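Local structure of glucuronoarabinoxylan endo-1,4-beta-xylanase (Clostridium papyrosolvens, 4FMV) at residues 20-25 with 45-50; 68-73 with 126-131; 81-86 with 133-138; 88-93 with 115-120. The protein probably cleaves internal beta-1,4 linkages of xylan-type plant polysaccharides, this chain being the (beta/alpha)8-barrel catalytic part, with an accompanying beta domain, of a longer family 30 glycoside hydrolase. All blocks are in the same frame, centred on the assembly; numbering follows the deposited sequence.

The four contacts follow the (beta/alpha)8 barrel from inner strands to outer helices and a loop at the strand ends. Contacts 1 and 3 share one run of parallel strands, their centres about 9 Å apart, with Leu48 N bonded to Phe84 O (2.8 Å). Contact 2 lies outside that wall, where Glu69 reaches Ser23 OG and Arg49 N of contact 1, and Ala73 packs on Val133 of contact 3. Contact 4, centred about 19 Å from contact 1, meets it chiefly through Trp88, which lies against Trp25, Arg47 and Arg49, with Ile50 also packing on Tyr120. The C-terminal ends of barrel strands are where (beta/alpha)8 glycosidases hold their active site.

Contact 1. Residues 20-25 with 45-50; sequences GASSAW and ILRLRI
Arg49 lays its guanidinium flat on the indole of Trp25, planes 24° apart and centres 3.9 Å from each other. The aliphatic stem shares this stack: Arg49 CD sits over the six-membered ring of Trp25, 3.4 Å from its centroid, while the guanidinium extends over CE2 and NE1. CG of Arg49 is anti to its backbone N (chi1 167°) and the chain runs extended to NE, which carries the charged end obliquely across the indole face. Water 1, in the guanidinium plane at its edge, accepts from Trp25 N and weakly from NH1. Behind the stack, the CB atoms of Ala24 and Arg49 meet at 3.4 Å.

Arg47 O is gripped twice, from opposite faces of its carbonyl plane: Ser22 OG donates at 2.8 Å from well above the plane, and Ser23 N at 2.9 Å with a smaller tilt. Ser22 OG in turn accepts from Ala24 N (3.1 Å), an ST turn that bends the chain as the strand ends. Further back, Arg47 N bonds to Ala21 O at 3.0 Å, as in parallel strands, while the bond from Ala21 N to Ile45 O is weak.

The polar ends have further partners: Ser23 OG bonds to Glu69, Arg49 forms a salt bridge with Glu51, and the extended Arg47 reaches Ser86, Asn142, Glu177 and Glu232. The pair belongs to the beta-alpha-beta unit of strand 11-22, helix 31-40 and strand 45-49 in the (beta/alpha)8 barrel. Strand 261-266 borders it beside strand 11-22, strand 82-86 beside strand 45-49, and helix 67-78 packs over Leu46 and Leu48.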
loop_
_atom_site.group_PDB
_atom_site.type_symbol
_atom_site.label_atom_id
_atom_site.label_comp_id
_atom_site.label_asym_id
_atom_site.label_seq_id
_atom_site.Cartn_x
_atom_site.Cartn_y
_atom_site.Cartn_z
ATOM N N GLY A 20 3.249 3.961 -0.798
ATOM C CA GLY A 20 3.720 4.091 -2.170
ATOM C C GLY A 20 2.586 4.098 -3.169
ATOM O O GLY A 20 1.446 4.414 -2.826
ATOM N N ALA A 21 2.914 3.744 -4.411
ATOM C CA ALA A 21 1.975 3.805 -5.519
ATOM C C ALA A 21 2.380 2.770 -6.564
ATOM O O ALA A 21 3.297 1.972 -6.337
ATOM C CB ALA A 21 1.984 5.221 -6.124
ATOM N N SER A 22 1.738 2.796 -7.724
ATOM C CA SER A 22 2.050 1.811 -8.746
ATOM C C SER A 22 2.496 2.449 -10.064
ATOM O O SER A 22 1.957 3.464 -10.483
ATOM C CB SER A 22 0.840 0.900 -8.987
ATOM O OG SER A 22 1.117 -0.055 -10.000
ATOM N N SER A 23 3.488 1.842 -10.700
ATOM C CA SER A 23 3.922 2.236 -12.049
ATOM C C SER A 23 3.205 1.451 -13.166
ATOM O O SER A 23 3.589 1.539 -14.335
ATOM C CB SER A 23 5.449 2.133 -12.193
ATOM O OG SER A 23 5.933 0.860 -11.790
ATOM N N ALA A 24 2.209 0.635 -12.802
ATOM C CA ALA A 24 1.478 -0.179 -13.792
ATOM C C ALA A 24 0.948 0.656 -14.942
ATOM O O ALA A 24 0.343 1.696 -14.721
ATOM C CB ALA A 24 0.294 -0.909 -13.113
ATOM N N TRP A 25 1.190 0.203 -16.169
ATOM C CA TRP A 25 0.726 0.883 -17.384
ATOM C C TRP A 25 1.202 2.338 -17.511
ATOM O O TRP A 25 0.623 3.121 -18.259
ATOM C CB TRP A 25 -0.801 0.832 -17.478
ATOM C CG TRP A 25 -1.345 -0.516 -17.878
ATOM C CD1 TRP A 25 -1.102 -1.191 -19.056
ATOM C CD2 TRP A 25 -2.231 -1.350 -17.114
ATOM N NE1 TRP A 25 -1.778 -2.391 -19.051
ATOM C CE2 TRP A 25 -2.489 -2.506 -17.884
ATOM C CE3 TRP A 25 -2.847 -1.227 -15.851
ATOM C CZ2 TRP A 25 -3.335 -3.543 -17.431
ATOM C CZ3 TRP A 25 -3.684 -2.258 -15.412
ATOM C CH2 TRP A 25 -3.910 -3.400 -16.197
ATOM N N ILE A 45 7.523 2.366 -1.232
ATOM C CA ILE A 45 7.111 1.141 -1.909
ATOM C C ILE A 45 6.630 1.469 -3.327
ATOM O O ILE A 45 5.902 2.442 -3.527
ATOM C CB ILE A 45 5.958 0.404 -1.159
ATOM C CG1 ILE A 45 6.313 0.164 0.308
ATOM C CG2 ILE A 45 5.610 -0.922 -1.862
ATOM C CD1 ILE A 45 5.160 -0.474 1.131
ATOM N N LEU A 46 7.041 0.652 -4.293
ATOM C CA LEU A 46 6.554 0.736 -5.671
ATOM C C LEU A 46 5.968 -0.598 -6.099
ATOM O O LEU A 46 6.569 -1.656 -5.877
ATOM C CB LEU A 46 7.703 1.099 -6.640
ATOM C CG LEU A 46 7.306 1.142 -8.120
ATOM C CD1 LEU A 46 6.275 2.261 -8.432
ATOM C CD2 LEU A 46 8.530 1.327 -8.983
ATOM N N ARG A 47 4.797 -0.541 -6.722
ATOM C CA ARG A 47 4.127 -1.717 -7.265
ATOM C C ARG A 47 4.231 -1.722 -8.791
ATOM O O ARG A 47 3.720 -0.814 -9.456
ATOM C CB ARG A 47 2.633 -1.707 -6.860
ATOM C CG ARG A 47 1.819 -2.904 -7.355
ATOM C CD ARG A 47 0.340 -2.731 -7.002
ATOM N NE ARG A 47 -0.469 -3.921 -7.336
ATOM C CZ ARG A 47 -1.690 -3.872 -7.858
ATOM N NH1 ARG A 47 -2.231 -2.697 -8.114
ATOM N NH2 ARG A 47 -2.386 -5.002 -8.091
ATOM N N LEU A 48 4.835 -2.784 -9.330
ATOM C CA LEU A 48 4.939 -3.038 -10.767
ATOM C C LEU A 48 3.782 -3.918 -11.247
ATOM O O LEU A 48 3.217 -4.702 -10.475
ATOM C CB LEU A 48 6.241 -3.771 -11.098
ATOM C CG LEU A 48 7.541 -3.304 -10.450
ATOM C CD1 LEU A 48 8.651 -4.288 -10.793
ATOM C CD2 LEU A 48 7.878 -1.892 -10.921
ATOM N N ARG A 49 3.357 -3.713 -12.487
ATOM C CA ARG A 49 2.470 -4.677 -13.125
ATOM C C ARG A 49 3.315 -5.583 -14.018
ATOM O O ARG A 49 4.124 -5.093 -14.813
ATOM C CB ARG A 49 1.408 -3.976 -13.960
ATOM C CG ARG A 49 0.648 -4.934 -14.888
ATOM C CD ARG A 49 -0.406 -4.221 -15.714
ATOM N NE ARG A 49 -0.690 -4.979 -16.931
ATOM C CZ ARG A 49 0.087 -4.944 -18.016
ATOM N NH1 ARG A 49 1.187 -4.186 -18.035
ATOM N NH2 ARG A 49 -0.227 -5.666 -19.090
ATOM N N ILE A 50 3.115 -6.895 -13.895
ATOM C CA ILE A 50 3.836 -7.875 -14.707
ATOM C C ILE A 50 3.195 -7.965 -16.094
ATOM O O ILE A 50 2.039 -8.412 -16.239
ATOM C CB ILE A 50 3.766 -9.271 -14.045
ATOM C CG1 ILE A 50 4.344 -9.233 -12.623
ATOM C CG2 ILE A 50 4.493 -10.335 -14.875
ATOM C CD1 ILE A 50 4.245 -10.579 -11.869
HETATM O O HOH W 1 3.085 -1.990 -16.414
#

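Contact 2. Residues 68-73 with 126-131; sequences PELANA and KYMKDN
With chi1 at 170°, Leu70 points its CG away from the backbone N, sending both methyl branches toward Met128, Tyr127 and Asn131. Met128 answers with a chain bent at chi2 (-71°), which folds SD and CE back along the leucine; the two side chains slide past each other in opposite directions. Leu70 CD1 touches Met128 SD at 3.9 Å, while Met128 CE tucks in against the backbone, 3.7 Å from Leu70 N. The other branch, Leu70 CD2, approaches the hydroxyl end of Tyr127 obliquely, 3.4 Å from Tyr127 OH. Asn131 CB lies against both methyls of Leu70, 3.6 Å from CD1 and from CD2, its side chain crossing that of Leu70 at about a right angle. One turn further along, Ala73 CB comes within 4.3 Å of Met128 SD.

No hydrogen bond crosses between the segments. The polar end of Asn131 turns back to its own helix: ND2 donates to Tyr127 O at 2.9 Å, with the acceptor in the amide plane, and the backbone N of Asn131 reaches the same oxygen from its other face. This double grip probably helps fix the side chain of Asn131. The ring of Phe63 meets that of Tyr127 nearby.

The local axes run 10.8 Å apart and cross at -52°; helices 67-78 and 114-130 are consecutive outer helices of the (beta/alpha)8 barrel.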
loop_
_atom_site.group_PDB
_atom_site.type_symbol
_atom_site.label_atom_id
_atom_site.label_comp_id
_atom_site.label_asym_id
_atom_site.label_seq_id
_atom_site.Cartn_x
_atom_site.Cartn_y
_atom_site.Cartn_z
ATOM N N PRO A 68 10.457 -1.635 -19.234
ATOM C CA PRO A 68 9.912 -0.400 -18.663
ATOM C C PRO A 68 9.726 -0.497 -17.140
ATOM O O PRO A 68 10.051 0.439 -16.421
ATOM C CB PRO A 68 8.554 -0.257 -19.364
ATOM C CG PRO A 68 8.762 -0.926 -20.703
ATOM C CD PRO A 68 9.625 -2.133 -20.348
ATOM N N GLU A 69 9.221 -1.619 -16.651
ATOM C CA GLU A 69 8.990 -1.760 -15.227
ATOM C C GLU A 69 10.303 -1.993 -14.482
ATOM O O GLU A 69 10.446 -1.573 -13.342
ATOM C CB GLU A 69 7.968 -2.866 -14.942
ATOM C CG GLU A 69 6.515 -2.516 -15.326
ATOM C CD GLU A 69 5.858 -1.573 -14.340
ATOM O OE1 GLU A 69 4.618 -1.668 -14.157
ATOM O OE2 GLU A 69 6.575 -0.725 -13.760
ATOM N N LEU A 70 11.266 -2.655 -15.121
ATOM C CA LEU A 70 12.625 -2.685 -14.562
ATOM C C LEU A 70 13.173 -1.258 -14.322
ATOM O O LEU A 70 13.756 -0.973 -13.279
ATOM C CB LEU A 70 13.590 -3.495 -15.444
ATOM C CG LEU A 70 15.076 -3.360 -15.055
ATOM C CD1 LEU A 70 15.337 -3.984 -13.692
ATOM C CD2 LEU A 70 16.010 -3.975 -16.102
ATOM N N ALA A 71 12.994 -0.364 -15.290
ATOM C CA ALA A 71 13.498 0.991 -15.141
ATOM C C ALA A 71 12.798 1.704 -13.974
ATOM O O ALA A 71 13.433 2.429 -13.199
ATOM C CB ALA A 71 13.347 1.780 -16.463
ATOM N N ASN A 72 11.490 1.498 -13.857
ATOM C CA ASN A 72 10.712 2.060 -12.759
ATOM C C ASN A 72 11.220 1.542 -11.419
ATOM O O ASN A 72 11.462 2.305 -10.491
ATOM C CB ASN A 72 9.226 1.737 -12.963
ATOM C CG ASN A 72 8.655 2.422 -14.210
ATOM O OD1 ASN A 72 9.135 3.487 -14.608
ATOM N ND2 ASN A 72 7.646 1.810 -14.834
ATOM N N ALA A 73 11.412 0.230 -11.353
ATOM C CA ALA A 73 11.955 -0.434 -10.179
ATOM C C ALA A 73 13.308 0.133 -9.782
ATOM O O ALA A 73 13.558 0.386 -8.601
ATOM C CB ALA A 73 12.068 -1.948 -10.443
ATOM N N LYS A 126 13.595 -13.455 -11.419
ATOM C CA LYS A 126 14.997 -13.627 -11.789
ATOM C C LYS A 126 15.466 -12.508 -12.721
ATOM O O LYS A 126 16.571 -11.990 -12.568
ATOM C CB LYS A 126 15.267 -15.015 -12.380
ATOM C CG LYS A 126 16.731 -15.244 -12.811
ATOM C CD LYS A 126 16.863 -16.598 -13.520
ATOM C CE LYS A 126 18.328 -16.993 -13.819
ATOM N NZ LYS A 126 18.989 -16.094 -14.798
ATOM N N TYR A 127 14.631 -12.113 -13.676
ATOM C CA TYR A 127 14.961 -10.959 -14.523
ATOM C C TYR A 127 15.260 -9.719 -13.676
ATOM O O TYR A 127 16.247 -9.005 -13.898
ATOM C CB TYR A 127 13.794 -10.662 -15.466
ATOM C CG TYR A 127 13.921 -9.368 -16.227
ATOM C CD1 TYR A 127 14.957 -9.175 -17.143
ATOM C CD2 TYR A 127 12.997 -8.333 -16.053
ATOM C CE1 TYR A 127 15.075 -7.991 -17.867
ATOM C CE2 TYR A 127 13.112 -7.139 -16.777
ATOM C CZ TYR A 127 14.152 -6.980 -17.679
ATOM O OH TYR A 127 14.286 -5.804 -18.391
ATOM N N MET A 128 14.403 -9.452 -12.697
ATOM C CA MET A 128 14.658 -8.337 -11.800
ATOM C C MET A 128 15.979 -8.525 -11.035
ATOM O O MET A 128 16.810 -7.593 -10.936
ATOM C CB MET A 128 13.486 -8.154 -10.837
ATOM C CG MET A 128 12.227 -7.677 -11.522
ATOM S SD MET A 128 12.365 -5.963 -12.045
ATOM C CE MET A 128 11.069 -5.885 -13.281
ATOM N N LYS A 129 16.171 -9.724 -10.488
ATOM C CA LYS A 129 17.403 -10.010 -9.741
ATOM C C LYS A 129 18.680 -9.851 -10.574
ATOM O O LYS A 129 19.690 -9.318 -10.099
ATOM C CB LYS A 129 17.361 -11.417 -9.162
ATOM C CG LYS A 129 18.627 -11.803 -8.400
ATOM C CD LYS A 129 18.464 -13.153 -7.718
ATOM C CE LYS A 129 19.698 -13.511 -6.888
ATOM N NZ LYS A 129 19.977 -12.470 -5.854
ATOM N N ASP A 130 18.647 -10.337 -11.810
ATOM C CA ASP A 130 19.824 -10.301 -12.677
ATOM C C ASP A 130 20.151 -8.856 -13.059
ATOM O O ASP A 130 21.271 -8.523 -13.465
ATOM C CB ASP A 130 19.566 -11.119 -13.948
ATOM C CG ASP A 130 19.549 -12.610 -13.698
ATOM O OD1 ASP A 130 19.965 -13.042 -12.599
ATOM O OD2 ASP A 130 19.133 -13.362 -14.610
ATOM N N ASN A 131 19.127 -8.023 -13.004
ATOM C CA ASN A 131 19.236 -6.595 -13.291
ATOM C C ASN A 131 19.394 -5.678 -12.091
ATOM O O ASN A 131 19.225 -4.476 -12.213
ATOM C CB ASN A 131 18.173 -6.141 -14.286
ATOM C CG ASN A 131 18.443 -6.683 -15.671
ATOM O OD1 ASN A 131 19.198 -6.087 -16.443
ATOM N ND2 ASN A 131 17.876 -7.840 -15.978
#

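Contact 3. Residues 81-86 with 133-138; sequences AIVFAS and VDLYAI
Val83 O, on one of two neighbouring parallel strands of the (beta/alpha)8 barrel, accepts a short bond from Tyr136 N (2.7 Å), the donor standing nearly along the C=O axis. One step on, Ala85 N donates to Ala137 O at 3.3 Å, longer and tilted 21° from the carbonyl plane. Before the direct bonds, water 2 spans the two segments: it accepts from Val83 N at 3.1 Å and donates to Asp134 O at 2.6 Å. The main-chain polar groups of Val83 are thus satisfied on this side by one residue and one water. Ala85 continues the ladder to Ser139, Phe84 turns its backbone bonds to Leu46 and Leu48 of strand 45-49, and Tyr136 O is taken by Arg172, which also makes a cation-pi contact with the tyrosine ring.

Apolar groups fill in around these bonds. Leu135 CD2 lies 3.8 Å from Val83 CG1 and close to Val83 O, while Leu135 CD1 meets Ala85 CB. Ile82 CG1 sits between backbone N and carbonyl carbon (chi1 59°), and extended chi2 carries Ile82 CD1 over one face of the Tyr136 ring, 3.9 Å from the centroid and offset toward CG.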
loop_
_atom_site.group_PDB
_atom_site.type_symbol
_atom_site.label_atom_id
_atom_site.label_comp_id
_atom_site.label_asym_id
_atom_site.label_seq_id
_atom_site.Cartn_x
_atom_site.Cartn_y
_atom_site.Cartn_z
ATOM N N ALA A 81 13.123 2.686 -1.804
ATOM C CA ALA A 81 11.833 1.969 -1.778
ATOM C C ALA A 81 12.015 0.487 -2.019
ATOM O O ALA A 81 12.978 0.078 -2.675
ATOM C CB ALA A 81 10.861 2.534 -2.819
ATOM N N ILE A 82 11.087 -0.328 -1.521
ATOM C CA ILE A 82 11.093 -1.722 -1.924
ATOM C C ILE A 82 10.159 -1.811 -3.117
ATOM O O ILE A 82 9.419 -0.863 -3.394
ATOM C CB ILE A 82 10.570 -2.646 -0.798
ATOM C CG1 ILE A 82 9.144 -2.252 -0.398
ATOM C CG2 ILE A 82 11.528 -2.626 0.404
ATOM C CD1 ILE A 82 8.557 -3.085 0.749
ATOM N N VAL A 83 10.106 -2.977 -3.749
ATOM C CA VAL A 83 9.368 -3.126 -5.007
ATOM C C VAL A 83 8.653 -4.454 -5.011
ATOM O O VAL A 83 9.255 -5.479 -4.688
ATOM C CB VAL A 83 10.333 -3.110 -6.246
ATOM C CG1 VAL A 83 9.547 -3.179 -7.534
ATOM C CG2 VAL A 83 11.229 -1.889 -6.228
ATOM N N PHE A 84 7.376 -4.450 -5.372
ATOM C CA PHE A 84 6.662 -5.706 -5.585
ATOM C C PHE A 84 5.924 -5.670 -6.910
ATOM O O PHE A 84 5.846 -4.615 -7.543
ATOM C CB PHE A 84 5.736 -6.071 -4.417
ATOM C CG PHE A 84 4.461 -5.244 -4.334
ATOM C CD1 PHE A 84 4.485 -3.944 -3.833
ATOM C CD2 PHE A 84 3.239 -5.792 -4.687
ATOM C CE1 PHE A 84 3.314 -3.207 -3.711
ATOM C CE2 PHE A 84 2.058 -5.073 -4.557
ATOM C CZ PHE A 84 2.096 -3.767 -4.077
ATOM N N ALA A 85 5.428 -6.827 -7.349
ATOM C CA ALA A 85 4.811 -6.963 -8.671
ATOM C C ALA A 85 3.519 -7.766 -8.608
ATOM O O ALA A 85 3.466 -8.779 -7.895
ATOM C CB ALA A 85 5.799 -7.639 -9.642
ATOM N N SER A 86 2.487 -7.323 -9.339
ATOM C CA SER A 86 1.233 -8.096 -9.459
ATOM C C SER A 86 0.939 -8.338 -10.945
ATOM O O SER A 86 1.115 -7.417 -11.770
ATOM C CB SER A 86 0.074 -7.255 -8.907
ATOM O OG SER A 86 0.285 -6.817 -7.565
ATOM N N VAL A 133 17.603 -5.576 -9.103
ATOM C CA VAL A 133 16.467 -5.282 -8.237
ATOM C C VAL A 133 16.053 -6.572 -7.531
ATOM O O VAL A 133 15.672 -7.553 -8.188
ATOM C CB VAL A 133 15.280 -4.700 -9.062
ATOM C CG1 VAL A 133 13.990 -4.600 -8.222
ATOM C CG2 VAL A 133 15.665 -3.354 -9.658
ATOM N N ASP A 134 16.126 -6.607 -6.207
ATOM C CA ASP A 134 15.642 -7.797 -5.529
ATOM C C ASP A 134 14.186 -7.519 -5.163
ATOM O O ASP A 134 13.892 -6.735 -4.239
ATOM C CB ASP A 134 16.486 -8.083 -4.275
ATOM C CG ASP A 134 17.922 -8.545 -4.610
ATOM O OD1 ASP A 134 18.132 -9.121 -5.701
ATOM O OD2 ASP A 134 18.841 -8.341 -3.774
ATOM N N LEU A 135 13.270 -8.182 -5.867
ATOM C CA LEU A 135 11.843 -7.953 -5.637
ATOM C C LEU A 135 11.490 -8.311 -4.212
ATOM O O LEU A 135 11.856 -9.392 -3.744
ATOM C CB LEU A 135 10.994 -8.832 -6.539
ATOM C CG LEU A 135 10.567 -8.373 -7.916
ATOM C CD1 LEU A 135 9.480 -9.356 -8.401
ATOM C CD2 LEU A 135 10.077 -6.927 -7.901
ATOM N N TYR A 136 10.742 -7.440 -3.540
ATOM C CA TYR A 136 10.332 -7.725 -2.168
ATOM C C TYR A 136 9.322 -8.867 -2.119
ATOM O O TYR A 136 9.408 -9.738 -1.264
ATOM C CB TYR A 136 9.754 -6.470 -1.480
ATOM C CG TYR A 136 9.593 -6.645 0.012
ATOM C CD1 TYR A 136 10.634 -6.350 0.872
ATOM C CD2 TYR A 136 8.412 -7.149 0.552
ATOM C CE1 TYR A 136 10.512 -6.527 2.237
ATOM C CE2 TYR A 136 8.281 -7.333 1.913
ATOM C CZ TYR A 136 9.332 -7.016 2.745
ATOM O OH TYR A 136 9.209 -7.198 4.088
ATOM N N ALA A 137 8.344 -8.836 -3.023
ATOM C CA ALA A 137 7.302 -9.856 -3.073
ATOM C C ALA A 137 6.689 -9.894 -4.468
ATOM O O ALA A 137 6.797 -8.930 -5.234
ATOM C CB ALA A 137 6.195 -9.555 -2.029
ATOM N N ILE A 138 6.038 -11.008 -4.792
ATOM C CA ILE A 138 5.330 -11.135 -6.049
ATOM C C ILE A 138 3.950 -11.746 -5.791
ATOM O O ILE A 138 3.832 -12.663 -4.977
ATOM C CB ILE A 138 6.147 -11.968 -7.068
ATOM C CG1 ILE A 138 5.559 -11.813 -8.486
ATOM C CG2 ILE A 138 6.254 -13.451 -6.613
ATOM C CD1 ILE A 138 6.558 -12.215 -9.605
HETATM O O HOH W 2 12.623 -4.675 -3.414
#

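Contact 4. Residues 88-93 with 115-120; sequences WNPPAS and TEYAQY
The loop that leaves strand 82-86 of the barrel is laid on the first half of outer helix 114-130 by two successive prolines, each against a tyrosine. Pro91 covers one face of Tyr120: its CD lies over the ring centre, 3.6 Å from the centroid and 12° off the ring normal, a CH-pi contact, while Pro91 CG reaches 3.5 Å from Tyr120 CE1. Proline and tyrosine come from opposite directions. A chi1 of 172° turns the Tyr120 ring away from the backbone N and beside the carbonyl carbon, extending it from the helix beneath the loop. Tyr117, three residues earlier, has a similar torsion and offers CD1 and CE1 to Pro90 CB, 3.6 Å from CE1 in an oblique approach.

Water links the polar groups. Water 3 lies in the plane of the Tyr120 ring, at its edge; it accepts from Tyr120 OH at 2.6 Å and donates to Asn89 O at 2.7 Å, so the buried hydroxyl and the loop carbonyl are joined without touching. Farther along the loop, water 4 donates to both Ser93 OG (2.8 Å) and Glu116 OE1 (2.6 Å).

Several of these groups have second partners: Glu116 forms salt bridges with Lys59 and Lys113, Ser93 OG bonds to Asp56, and Tyr117 OH to Val140 O. Trp58 meets the Tyr120 ring edge-to-face. Pro90 also packs on Gln95, and Leu109 touches both Pro90 and Tyr117; Pro90 thus lies between helix 114-130 and the sheet containing strands 95-100 and 103-109.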
loop_
_atom_site.group_PDB
_atom_site.type_symbol
_atom_site.label_atom_id
_atom_site.label_comp_id
_atom_site.label_asym_id
_atom_site.label_seq_id
_atom_site.Cartn_x
_atom_site.Cartn_y
_atom_site.Cartn_z
ATOM N N TRP A 88 -2.106 -9.170 -13.763
ATOM C CA TRP A 88 -3.528 -9.251 -14.120
ATOM C C TRP A 88 -3.918 -10.504 -14.891
ATOM O O TRP A 88 -5.050 -10.958 -14.808
ATOM C CB TRP A 88 -3.992 -8.028 -14.911
ATOM C CG TRP A 88 -4.283 -6.786 -14.127
ATOM C CD1 TRP A 88 -5.460 -6.063 -14.126
ATOM C CD2 TRP A 88 -3.365 -6.061 -13.291
ATOM N NE1 TRP A 88 -5.315 -4.938 -13.329
ATOM C CE2 TRP A 88 -4.050 -4.922 -12.806
ATOM C CE3 TRP A 88 -2.041 -6.275 -12.900
ATOM C CZ2 TRP A 88 -3.448 -4.009 -11.932
ATOM C CZ3 TRP A 88 -1.445 -5.368 -12.054
ATOM C CH2 TRP A 88 -2.151 -4.238 -11.583
ATOM N N ASN A 89 -3.004 -10.993 -15.728
ATOM C CA ASN A 89 -3.233 -12.221 -16.482
ATOM C C ASN A 89 -1.932 -12.989 -16.624
ATOM O O ASN A 89 -0.853 -12.392 -16.632
ATOM C CB ASN A 89 -3.754 -11.937 -17.904
ATOM C CG ASN A 89 -5.077 -11.174 -17.928
ATOM O OD1 ASN A 89 -6.153 -11.739 -17.712
ATOM N ND2 ASN A 89 -4.998 -9.896 -18.246
ATOM N N PRO A 90 -2.016 -14.323 -16.760
ATOM C CA PRO A 90 -0.785 -14.951 -17.240
ATOM C C PRO A 90 -0.683 -14.736 -18.755
ATOM O O PRO A 90 -1.622 -14.183 -19.334
ATOM C CB PRO A 90 -0.996 -16.423 -16.915
ATOM C CG PRO A 90 -2.479 -16.610 -16.895
ATOM C CD PRO A 90 -3.086 -15.291 -16.468
ATOM N N PRO A 91 0.404 -15.223 -19.392
ATOM C CA PRO A 91 0.450 -15.247 -20.855
ATOM C C PRO A 91 -0.769 -15.950 -21.436
ATOM O O PRO A 91 -1.291 -16.889 -20.833
ATOM C CB PRO A 91 1.701 -16.081 -21.144
ATOM C CG PRO A 91 2.580 -15.825 -19.990
ATOM C CD PRO A 91 1.624 -15.802 -18.809
ATOM N N ALA A 92 -1.212 -15.487 -22.599
ATOM C CA ALA A 92 -2.429 -15.990 -23.225
ATOM C C ALA A 92 -2.430 -17.510 -23.355
ATOM O O ALA A 92 -3.482 -18.131 -23.220
ATOM C CB ALA A 92 -2.612 -15.344 -24.596
ATOM N N SER A 93 -1.258 -18.112 -23.595
ATOM C CA SER A 93 -1.185 -19.559 -23.836
ATOM C C SER A 93 -1.491 -20.395 -22.593
ATOM O O SER A 93 -1.698 -21.601 -22.699
ATOM C CB SER A 93 0.183 -19.970 -24.412
ATOM O OG SER A 93 1.251 -19.745 -23.486
ATOM N N THR A 115 1.957 -25.072 -12.869
ATOM C CA THR A 115 3.418 -25.243 -12.754
ATOM C C THR A 115 4.144 -24.230 -13.650
ATOM O O THR A 115 5.039 -23.516 -13.198
ATOM C CB THR A 115 3.832 -26.681 -13.118
ATOM O OG1 THR A 115 3.291 -27.574 -12.135
ATOM C CG2 THR A 115 5.345 -26.830 -13.151
ATOM N N GLU A 116 3.723 -24.148 -14.909
ATOM C CA GLU A 116 4.295 -23.179 -15.831
ATOM C C GLU A 116 4.129 -21.752 -15.295
ATOM O O GLU A 116 5.037 -20.909 -15.412
ATOM C CB GLU A 116 3.687 -23.322 -17.237
ATOM C CG GLU A 116 4.572 -22.670 -18.328
ATOM C CD GLU A 116 3.984 -22.772 -19.729
ATOM O OE1 GLU A 116 3.792 -21.721 -20.375
ATOM O OE2 GLU A 116 3.727 -23.899 -20.193
ATOM N N TYR A 117 2.982 -21.480 -14.688
ATOM C CA TYR A 117 2.715 -20.136 -14.178
ATOM C C TYR A 117 3.672 -19.761 -13.043
ATOM O O TYR A 117 4.143 -18.620 -12.973
ATOM C CB TYR A 117 1.255 -19.985 -13.739
ATOM C CG TYR A 117 0.877 -18.572 -13.316
ATOM C CD1 TYR A 117 1.051 -17.490 -14.176
ATOM C CD2 TYR A 117 0.322 -18.323 -12.063
ATOM C CE1 TYR A 117 0.693 -16.213 -13.799
ATOM C CE2 TYR A 117 -0.032 -17.042 -11.677
ATOM C CZ TYR A 117 0.159 -15.994 -12.547
ATOM O OH TYR A 117 -0.195 -14.717 -12.167
ATOM N N ALA A 118 3.975 -20.718 -12.170
ATOM C CA ALA A 118 4.966 -20.495 -11.123
ATOM C C ALA A 118 6.349 -20.249 -11.726
ATOM O O ALA A 118 7.106 -19.446 -11.207
ATOM C CB ALA A 118 5.010 -21.675 -10.154
ATOM N N GLN A 119 6.681 -20.948 -12.808
ATOM C CA GLN A 119 7.959 -20.706 -13.517
ATOM C C GLN A 119 8.000 -19.322 -14.152
ATOM O O GLN A 119 9.029 -18.651 -14.174
ATOM C CB GLN A 119 8.188 -21.756 -14.607
ATOM C CG GLN A 119 8.391 -23.130 -14.042
ATOM C CD GLN A 119 8.441 -24.194 -15.103
ATOM O OE1 GLN A 119 7.937 -24.014 -16.211
ATOM N NE2 GLN A 119 9.053 -25.322 -14.770
ATOM N N TYR A 120 6.862 -18.917 -14.691
ATOM C CA TYR A 120 6.696 -17.575 -15.237
ATOM C C TYR A 120 6.938 -16.528 -14.160
ATOM O O TYR A 120 7.738 -15.600 -14.336
ATOM C CB TYR A 120 5.285 -17.463 -15.787
ATOM C CG TYR A 120 4.824 -16.093 -16.242
ATOM C CD1 TYR A 120 5.289 -15.537 -17.428
ATOM C CD2 TYR A 120 3.870 -15.386 -15.515
ATOM C CE1 TYR A 120 4.832 -14.299 -17.865
ATOM C CE2 TYR A 120 3.411 -14.142 -15.944
ATOM C CZ TYR A 120 3.891 -13.611 -17.115
ATOM O OH TYR A 120 3.430 -12.393 -17.560
HETATM O O HOH W 3 1.587 -11.272 -16.155
HETATM O O HOH W 4 1.978 -22.126 -22.144
#